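Local coordinates for protein decaprenyl diphosphate synthase (Rhodobacter capsulatus, PDB 3MZV) that probably builds a long all-trans polyprenyl diphosphate, a precursor of quinone side chains, by adding isopentenyl units to farnesyl diphosphate with magnesium as cofactor, at residues T167-Y172 / P248-V253; R261-R266 / E279-L284. All coordinates share one frame; numbering follows the deposited sequence.

Overall arrangement
Both contacts lie on the same side of the chain's centre, their own centres about 14 Å apart. Interaction 1 is about 19 Å from the centre of the chain and interaction 2 about 27 Å. Helix 247-254 brings them together. I250 and K251 meet the start of helix 169-194 in interaction 1. V249, A252 and V253 of the same helix pack on W264 of interaction 2, with V253 CG2 3.7 Å from W264 CG and A252 CB 3.7 Å from W264 CZ2. Interaction 1 also reaches toward the presumed active site: Y172 is hydrogen-bonded to D221, in the second aspartate-rich motif of this family. Interaction 2 is farther out, among peripheral helices.

Interaction 1 (T167-Y172 / P248-V253); sequences TTEDIY and PVIKAV
I250 turns CG1 to the side of its own backbone N (chi1 -67°) and then runs extended. This carries CD1 to the start of helix 169-194. I250 CD1 lies 3.4 Å from Y172 CB. T168 O is 3.8 Å from I250 CD1. I250 CD1 is 4.1 Å from T167 CG2, with the two side chains at about a right angle. The other branch of I250 serves the flank: its CG2 is 3.9 Å from E169 CG. I250 therefore covers the first turn of the helix with both branches.

The salt bridge lies at the more open edge. K251 is straight as far as CE and bends at its last torsion (chi4 -66°), which swings NZ onto the E169 carboxylate. K251 NZ donates to E169 OE2 at 2.8 Å, on the syn side and 30° out of the carboxylate plane. The second oxygen, E169 OE1, is 3.3 Å from K251 NZ. The two side chains cross at about a right angle. E169 OE2 also lies 3.4 Å from K251 CG.

T168 is the N-cap of the helix. T168 OG1 accepts from I171 N at 3.1 Å, and the T168 carbonyl accepts the helical bond from Y172 N. I250 CD1 packs against that carbonyl oxygen. T167 is held by its hydroxyl, which is hydrogen-bonded to the carbonyl oxygens of A161 and N164.

Y172 OH is hydrogen-bonded to D221 OD2. D221 belongs to the DDLLD sequence, the second aspartate-rich motif, which in relatives binds diphosphate through magnesium. The arrangement is a capped helix start set against a second helix, beside the probable active site of the all-helical trans-prenyltransferase fold.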
ATOM      1  N   THR B 167       8.169  -9.435  25.569  1.00 39.28           N
ATOM      2  CA  THR B 167       8.336 -10.116  24.262  1.00 37.69           C
ATOM      3  C   THR B 167       9.128 -11.437  24.371  1.00 38.21           C
ATOM      4  O   THR B 167      10.261 -11.492  24.854  1.00 36.65           O
ATOM      5  CB  THR B 167       8.998  -9.200  23.240  1.00 37.88           C
ATOM      6  OG1 THR B 167       8.271  -7.986  23.133  1.00 36.18           O
ATOM      7  CG2 THR B 167       9.088  -9.841  21.816  1.00 35.90           C
ATOM      8  N   THR B 168       8.520 -12.494  23.882  1.00 38.80           N
ATOM      9  CA  THR B 168       9.053 -13.848  23.955  1.00 38.34           C
ATOM     10  C   THR B 168       9.704 -14.208  22.637  1.00 37.78           C
ATOM     11  O   THR B 168       9.465 -13.544  21.628  1.00 37.75           O
ATOM     12  CB  THR B 168       7.895 -14.817  24.146  1.00 38.77           C
ATOM     13  OG1 THR B 168       6.983 -14.645  23.042  1.00 38.76           O
ATOM     14  CG2 THR B 168       7.205 -14.543  25.471  1.00 41.72           C
ATOM     15  N   GLU B 169      10.470 -15.293  22.632  1.00 37.85           N
ATOM     16  CA  GLU B 169      11.034 -15.825  21.369  1.00 39.20           C
ATOM     17  C   GLU B 169       9.936 -16.160  20.337  1.00 39.14           C
ATOM     18  O   GLU B 169      10.121 -15.966  19.152  1.00 37.27           O
ATOM     19  CB  GLU B 169      11.907 -17.058  21.647  1.00 39.62           C
ATOM     20  CG  GLU B 169      13.181 -16.738  22.479  1.00 41.78           C
ATOM     21  CD  GLU B 169      14.240 -17.857  22.482  1.00 43.66           C
ATOM     22  OE1 GLU B 169      14.287 -18.655  21.537  1.00 44.84           O
ATOM     23  OE2 GLU B 169      15.060 -17.912  23.422  1.00 45.70           O
ATOM     24  N   ASP B 170       8.794 -16.659  20.799  1.00 40.04           N
ATOM     25  CA  ASP B 170       7.677 -16.989  19.921  1.00 40.83           C
ATOM     26  C   ASP B 170       7.166 -15.727  19.227  1.00 40.66           C
ATOM     27  O   ASP B 170       6.959 -15.728  18.016  1.00 39.28           O
ATOM     28  CB  ASP B 170       6.543 -17.678  20.712  1.00 43.41           C
ATOM     29  CG  ASP B 170       6.868 -19.174  21.076  1.00 48.21           C
ATOM     30  OD1 ASP B 170       7.964 -19.695  20.741  1.00 53.60           O
ATOM     31  OD2 ASP B 170       6.033 -19.827  21.735  1.00 55.75           O
ATOM     32  N   ILE B 171       7.033 -14.630  19.974  1.00 39.35           N
ATOM     33  CA  ILE B 171       6.608 -13.352  19.383  1.00 38.75           C
ATOM     34  C   ILE B 171       7.613 -12.852  18.391  1.00 38.47           C
ATOM     35  O   ILE B 171       7.242 -12.372  17.302  1.00 38.25           O
ATOM     36  CB  ILE B 171       6.275 -12.294  20.468  1.00 39.42           C
ATOM     37  CG1 ILE B 171       5.036 -12.770  21.216  1.00 40.77           C
ATOM     38  CG2 ILE B 171       6.093 -10.874  19.863  1.00 38.87           C
ATOM     39  CD1 ILE B 171       4.708 -12.039  22.517  1.00 44.19           C
ATOM     40  N   TYR B 172       8.903 -12.958  18.747  1.00 36.94           N
ATOM     41  CA  TYR B 172       9.960 -12.528  17.860  1.00 36.27           C
ATOM     42  C   TYR B 172       9.905 -13.299  16.539  1.00 35.28           C
ATOM     43  O   TYR B 172      10.096 -12.694  15.490  1.00 35.13           O
ATOM     44  CB  TYR B 172      11.339 -12.661  18.524  1.00 35.78           C
ATOM     45  CG  TYR B 172      12.537 -12.554  17.581  1.00 36.64           C
ATOM     46  CD1 TYR B 172      12.943 -11.347  17.097  1.00 35.04           C
ATOM     47  CD2 TYR B 172      13.234 -13.693  17.181  1.00 37.75           C
ATOM     48  CE1 TYR B 172      14.014 -11.237  16.250  1.00 36.16           C
ATOM     49  CE2 TYR B 172      14.356 -13.599  16.326  1.00 39.74           C
ATOM     50  CZ  TYR B 172      14.717 -12.380  15.852  1.00 37.57           C
ATOM     51  OH  TYR B 172      15.817 -12.248  14.983  1.00 41.39           O
ATOM     52  N   PRO B 248      18.841 -11.746  20.471  1.00 33.40           N
ATOM     53  CA  PRO B 248      19.976 -11.665  21.415  1.00 33.36           C
ATOM     54  C   PRO B 248      19.585 -10.876  22.672  1.00 32.80           C
ATOM     55  O   PRO B 248      20.091 -11.119  23.756  1.00 32.05           O
ATOM     56  CB  PRO B 248      21.041 -10.904  20.638  1.00 34.20           C
ATOM     57  CG  PRO B 248      20.492 -10.721  19.282  1.00 34.57           C
ATOM     58  CD  PRO B 248      19.171 -11.177  19.156  1.00 33.73           C
ATOM     59  N   VAL B 249      18.664  -9.923  22.523  1.00 32.80           N
ATOM     60  CA  VAL B 249      18.143  -9.207  23.689  1.00 32.23           C
ATOM     61  C   VAL B 249      17.197 -10.053  24.468  1.00 32.59           C
ATOM     62  O   VAL B 249      17.324 -10.150  25.673  1.00 31.14           O
ATOM     63  CB  VAL B 249      17.443  -7.894  23.312  1.00 32.96           C
ATOM     64  CG1 VAL B 249      16.892  -7.155  24.577  1.00 32.53           C
ATOM     65  CG2 VAL B 249      18.382  -7.004  22.503  1.00 32.70           C
ATOM     66  N   ILE B 250      16.196 -10.645  23.797  1.00 32.97           N
ATOM     67  CA  ILE B 250      15.196 -11.480  24.497  1.00 33.19           C
ATOM     68  C   ILE B 250      15.878 -12.571  25.361  1.00 33.76           C
ATOM     69  O   ILE B 250      15.507 -12.812  26.505  1.00 34.36           O
ATOM     70  CB  ILE B 250      14.269 -12.155  23.466  1.00 32.74           C
ATOM     71  CG1 ILE B 250      13.415 -11.107  22.774  1.00 32.85           C
ATOM     72  CG2 ILE B 250      13.424 -13.245  24.122  1.00 33.64           C
ATOM     73  CD1 ILE B 250      12.786 -11.650  21.424  1.00 34.54           C
ATOM     74  N   LYS B 251      16.847 -13.251  24.768  1.00 32.96           N
ATOM     75  CA  LYS B 251      17.554 -14.326  25.480  1.00 32.68           C
ATOM     76  C   LYS B 251      18.323 -13.784  26.693  1.00 32.61           C
ATOM     77  O   LYS B 251      18.364 -14.425  27.714  1.00 32.88           O
ATOM     78  CB  LYS B 251      18.511 -15.054  24.554  1.00 32.53           C
ATOM     79  CG  LYS B 251      17.832 -15.995  23.576  1.00 33.08           C
ATOM     80  CD  LYS B 251      18.855 -16.753  22.745  1.00 36.57           C
ATOM     81  CE  LYS B 251      18.217 -17.722  21.726  1.00 37.51           C
ATOM     82  NZ  LYS B 251      17.501 -18.834  22.402  1.00 37.79           N
ATOM     83  N   ALA B 252      18.907 -12.596  26.599  1.00 32.64           N
ATOM     84  CA  ALA B 252      19.674 -12.041  27.731  1.00 31.68           C
ATOM     85  C   ALA B 252      18.679 -11.587  28.827  1.00 31.55           C
ATOM     86  O   ALA B 252      18.915 -11.796  30.017  1.00 31.61           O
ATOM     87  CB  ALA B 252      20.589 -10.898  27.242  1.00 30.20           C
ATOM     88  N   VAL B 253      17.554 -11.004  28.432  1.00 31.68           N
ATOM     89  CA  VAL B 253      16.562 -10.542  29.372  1.00 34.26           C
ATOM     90  C   VAL B 253      15.987 -11.715  30.168  1.00 36.10           C
ATOM     91  O   VAL B 253      15.812 -11.608  31.368  1.00 36.97           O
ATOM     92  CB  VAL B 253      15.428  -9.759  28.707  1.00 34.22           C
ATOM     93  CG1 VAL B 253      14.206  -9.519  29.696  1.00 35.88           C
ATOM     94  CG2 VAL B 253      15.965  -8.419  28.166  1.00 31.15           C
TER

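Interaction 2 (R261-R266 / E279-L284); sequences RAFWKR and EHAMAL
F263 and W264 are consecutive residues that work as a pair against helix 277-287. F263 puts its CD2 over the centre of the W264 ring, 3.8 Å above the plane. L284 reaches both rings with one methyl. L284 CD1 is 3.6 Å from F263 CD2. W264 NE1 is 3.7 Å from L284 CD1. The leucine runs alongside the two aromatic side chains in the opposite direction.

One turn back, A281 meets the far ends of both rings. A281 CB is 3.7 Å from W264 CH2. F263 CZ is 4.0 Å from A281 CB. The small side chain lets the rings come close to the helix backbone, and F263 CZ is 3.8 Å from A281 N. F263 has its ring on the side of the carbonyl carbon (chi1 167°), which extends it across to H280 as well. There F263 CE1 touches H280 CB at 4.0 Å. No hydrogen bond crosses between the segments, and the contact is apolar.

The axes of segments 261-266 and 279-284 approach to 11.4 Å, and their directions differ by 140°. Large aromatic side chains bridge this wide spacing. R266 adds a salt bridge to D277 at the start of helix 277-287. W264 also touches M285 of that helix and packs on V249, A252 and V253, so helix 258-270 is joined to both helix 277-287 and helix 247-254.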
ATOM      1  N   ARG B 261      18.102  -6.912  35.022  1.00 36.19           N
ATOM      2  CA  ARG B 261      16.775  -6.540  34.557  1.00 37.68           C
ATOM      3  C   ARG B 261      16.606  -5.038  34.639  1.00 37.31           C
ATOM      4  O   ARG B 261      16.027  -4.438  33.739  1.00 37.36           O
ATOM      5  CB  ARG B 261      15.707  -7.247  35.382  1.00 39.29           C
ATOM      6  CG  ARG B 261      14.370  -7.349  34.731  1.00 46.50           C
ATOM      7  CD  ARG B 261      13.434  -8.366  35.486  1.00 52.91           C
ATOM      8  NE  ARG B 261      14.155  -9.438  36.196  1.00 57.52           N
ATOM      9  CZ  ARG B 261      14.235  -9.587  37.533  1.00 60.21           C
ATOM     10  NH1 ARG B 261      13.619  -8.758  38.378  1.00 63.00           N
ATOM     11  NH2 ARG B 261      14.932 -10.607  38.041  1.00 61.17           N
ATOM     12  N   ALA B 262      17.096  -4.418  35.715  1.00 36.16           N
ATOM     13  CA  ALA B 262      17.060  -2.970  35.836  1.00 36.26           C
ATOM     14  C   ALA B 262      17.827  -2.269  34.702  1.00 35.23           C
ATOM     15  O   ALA B 262      17.380  -1.246  34.189  1.00 36.59           O
ATOM     16  CB  ALA B 262      17.545  -2.494  37.244  1.00 37.04           C
ATOM     17  N   PHE B 263      18.973  -2.807  34.313  1.00 33.74           N
ATOM     18  CA  PHE B 263      19.689  -2.292  33.141  1.00 34.09           C
ATOM     19  C   PHE B 263      18.833  -2.394  31.880  1.00 33.87           C
ATOM     20  O   PHE B 263      18.664  -1.414  31.164  1.00 36.14           O
ATOM     21  CB  PHE B 263      20.962  -3.075  32.885  1.00 33.28           C
ATOM     22  CG  PHE B 263      21.580  -2.810  31.545  1.00 32.13           C
ATOM     23  CD1 PHE B 263      22.264  -1.620  31.312  1.00 33.94           C
ATOM     24  CD2 PHE B 263      21.400  -3.683  30.505  1.00 30.66           C
ATOM     25  CE1 PHE B 263      22.809  -1.361  30.076  1.00 34.49           C
ATOM     26  CE2 PHE B 263      21.972  -3.441  29.256  1.00 33.58           C
ATOM     27  CZ  PHE B 263      22.679  -2.267  29.045  1.00 31.94           C
ATOM     28  N   TRP B 264      18.299  -3.570  31.621  1.00 32.97           N
ATOM     29  CA  TRP B 264      17.437  -3.756  30.440  1.00 34.91           C
ATOM     30  C   TRP B 264      16.200  -2.853  30.494  1.00 35.78           C
ATOM     31  O   TRP B 264      15.788  -2.286  29.472  1.00 36.95           O
ATOM     32  CB  TRP B 264      17.018  -5.218  30.241  1.00 34.29           C
ATOM     33  CG  TRP B 264      18.171  -6.088  29.907  1.00 30.70           C
ATOM     34  CD1 TRP B 264      18.650  -7.082  30.658  1.00 30.70           C
ATOM     35  CD2 TRP B 264      18.994  -6.042  28.722  1.00 34.38           C
ATOM     36  NE1 TRP B 264      19.743  -7.656  30.069  1.00 35.13           N
ATOM     37  CE2 TRP B 264      19.962  -7.058  28.857  1.00 32.45           C
ATOM     38  CE3 TRP B 264      18.992  -5.255  27.552  1.00 32.56           C
ATOM     39  CZ2 TRP B 264      20.925  -7.303  27.897  1.00 33.91           C
ATOM     40  CZ3 TRP B 264      19.930  -5.498  26.590  1.00 35.20           C
ATOM     41  CH2 TRP B 264      20.920  -6.500  26.767  1.00 33.95           C
ATOM     42  N   LYS B 265      15.623  -2.694  31.674  1.00 36.54           N
ATOM     43  CA  LYS B 265      14.485  -1.817  31.859  1.00 38.75           C
ATOM     44  C   LYS B 265      14.827  -0.360  31.476  1.00 38.81           C
ATOM     45  O   LYS B 265      14.058   0.321  30.735  1.00 38.62           O
ATOM     46  CB  LYS B 265      14.033  -1.882  33.309  1.00 40.10           C
ATOM     47  CG  LYS B 265      12.570  -1.714  33.553  1.00 46.82           C
ATOM     48  CD  LYS B 265      12.183  -2.045  35.045  1.00 53.38           C
ATOM     49  CE  LYS B 265      12.387  -3.569  35.398  1.00 55.96           C
ATOM     50  NZ  LYS B 265      11.087  -4.370  35.401  1.00 60.31           N
ATOM     51  N   ARG B 266      15.979   0.092  31.967  1.00 36.69           N
ATOM     52  CA  ARG B 266      16.499   1.415  31.695  1.00 37.78           C
ATOM     53  C   ARG B 266      16.664   1.663  30.210  1.00 37.78           C
ATOM     54  O   ARG B 266      16.071   2.601  29.680  1.00 38.60           O
ATOM     55  CB  ARG B 266      17.848   1.665  32.422  1.00 38.04           C
ATOM     56  CG  ARG B 266      18.458   3.013  32.153  1.00 39.45           C
ATOM     57  CD  ARG B 266      19.572   3.345  33.104  1.00 41.07           C
ATOM     58  NE  ARG B 266      20.776   2.549  32.844  1.00 40.01           N
ATOM     59  CZ  ARG B 266      21.639   2.781  31.861  1.00 41.39           C
ATOM     60  NH1 ARG B 266      22.719   2.024  31.749  1.00 41.45           N
ATOM     61  NH2 ARG B 266      21.438   3.789  30.992  1.00 41.48           N
ATOM     62  N   GLU B 279      27.674  -1.205  24.435  1.00 42.83           N
ATOM     63  CA  GLU B 279      28.768  -2.112  24.802  1.00 42.95           C
ATOM     64  C   GLU B 279      28.432  -2.878  26.072  1.00 41.12           C
ATOM     65  O   GLU B 279      28.735  -4.060  26.165  1.00 39.06           O
ATOM     66  CB  GLU B 279      30.089  -1.390  24.918  1.00 45.34           C
ATOM     67  CG  GLU B 279      30.504  -0.729  23.559  1.00 50.10           C
ATOM     68  CD  GLU B 279      29.932   0.692  23.312  1.00 55.67           C
ATOM     69  OE1 GLU B 279      28.841   1.076  23.803  1.00 54.17           O
ATOM     70  OE2 GLU B 279      30.612   1.452  22.577  1.00 63.65           O
ATOM     71  N   HIS B 280      27.761  -2.214  27.014  1.00 39.80           N
ATOM     72  CA  HIS B 280      27.295  -2.904  28.220  1.00 38.13           C
ATOM     73  C   HIS B 280      26.316  -3.982  27.839  1.00 35.88           C
ATOM     74  O   HIS B 280      26.356  -5.062  28.401  1.00 35.49           O
ATOM     75  CB  HIS B 280      26.638  -1.948  29.212  1.00 37.80           C
ATOM     76  CG  HIS B 280      27.592  -0.994  29.860  1.00 38.30           C
ATOM     77  ND1 HIS B 280      28.729  -1.413  30.516  1.00 38.09           N
ATOM     78  CD2 HIS B 280      27.555   0.354  29.994  1.00 37.34           C
ATOM     79  CE1 HIS B 280      29.373  -0.366  30.995  1.00 38.46           C
ATOM     80  NE2 HIS B 280      28.682   0.720  30.701  1.00 36.65           N
ATOM     81  N   ALA B 281      25.426  -3.708  26.888  1.00 35.01           N
ATOM     82  CA  ALA B 281      24.421  -4.697  26.497  1.00 35.65           C
ATOM     83  C   ALA B 281      25.119  -5.904  25.868  1.00 36.39           C
ATOM     84  O   ALA B 281      24.792  -7.062  26.164  1.00 35.53           O
ATOM     85  CB  ALA B 281      23.399  -4.082  25.518  1.00 35.28           C
ATOM     86  N   MET B 282      26.069  -5.620  24.985  1.00 36.02           N
ATOM     87  CA  MET B 282      26.863  -6.661  24.335  1.00 37.02           C
ATOM     88  C   MET B 282      27.606  -7.520  25.386  1.00 35.91           C
ATOM     89  O   MET B 282      27.691  -8.729  25.238  1.00 35.20           O
ATOM     90  CB  MET B 282      27.879  -6.036  23.328  1.00 36.86           C
ATOM     91  CG  MET B 282      27.220  -5.559  22.012  1.00 41.76           C
ATOM     92  SD  MET B 282      28.269  -4.353  21.050  1.00 43.24           S
ATOM     93  CE  MET B 282      27.131  -4.093  19.754  1.00 48.86           C
ATOM     94  N   ALA B 283      28.094  -6.906  26.453  1.00 36.76           N
ATOM     95  CA  ALA B 283      28.791  -7.637  27.501  1.00 36.16           C
ATOM     96  C   ALA B 283      27.841  -8.607  28.210  1.00 35.95           C
ATOM     97  O   ALA B 283      28.235  -9.753  28.499  1.00 34.89           O
ATOM     98  CB  ALA B 283      29.447  -6.706  28.495  1.00 37.12           C
ATOM     99  N   LEU B 284      26.598  -8.187  28.450  1.00 34.25           N
ATOM    100  CA  LEU B 284      25.625  -9.104  29.056  1.00 33.88           C
ATOM    101  C   LEU B 284      25.261 -10.256  28.116  1.00 33.60           C
ATOM    102  O   LEU B 284      25.096 -11.423  28.540  1.00 32.35           O
ATOM    103  CB  LEU B 284      24.341  -8.383  29.494  1.00 32.75           C
ATOM    104  CG  LEU B 284      24.517  -7.385  30.669  1.00 34.18           C
ATOM    105  CD1 LEU B 284      23.176  -6.799  31.072  1.00 35.83           C
ATOM    106  CD2 LEU B 284      25.250  -8.099  31.903  1.00 34.19           C
TER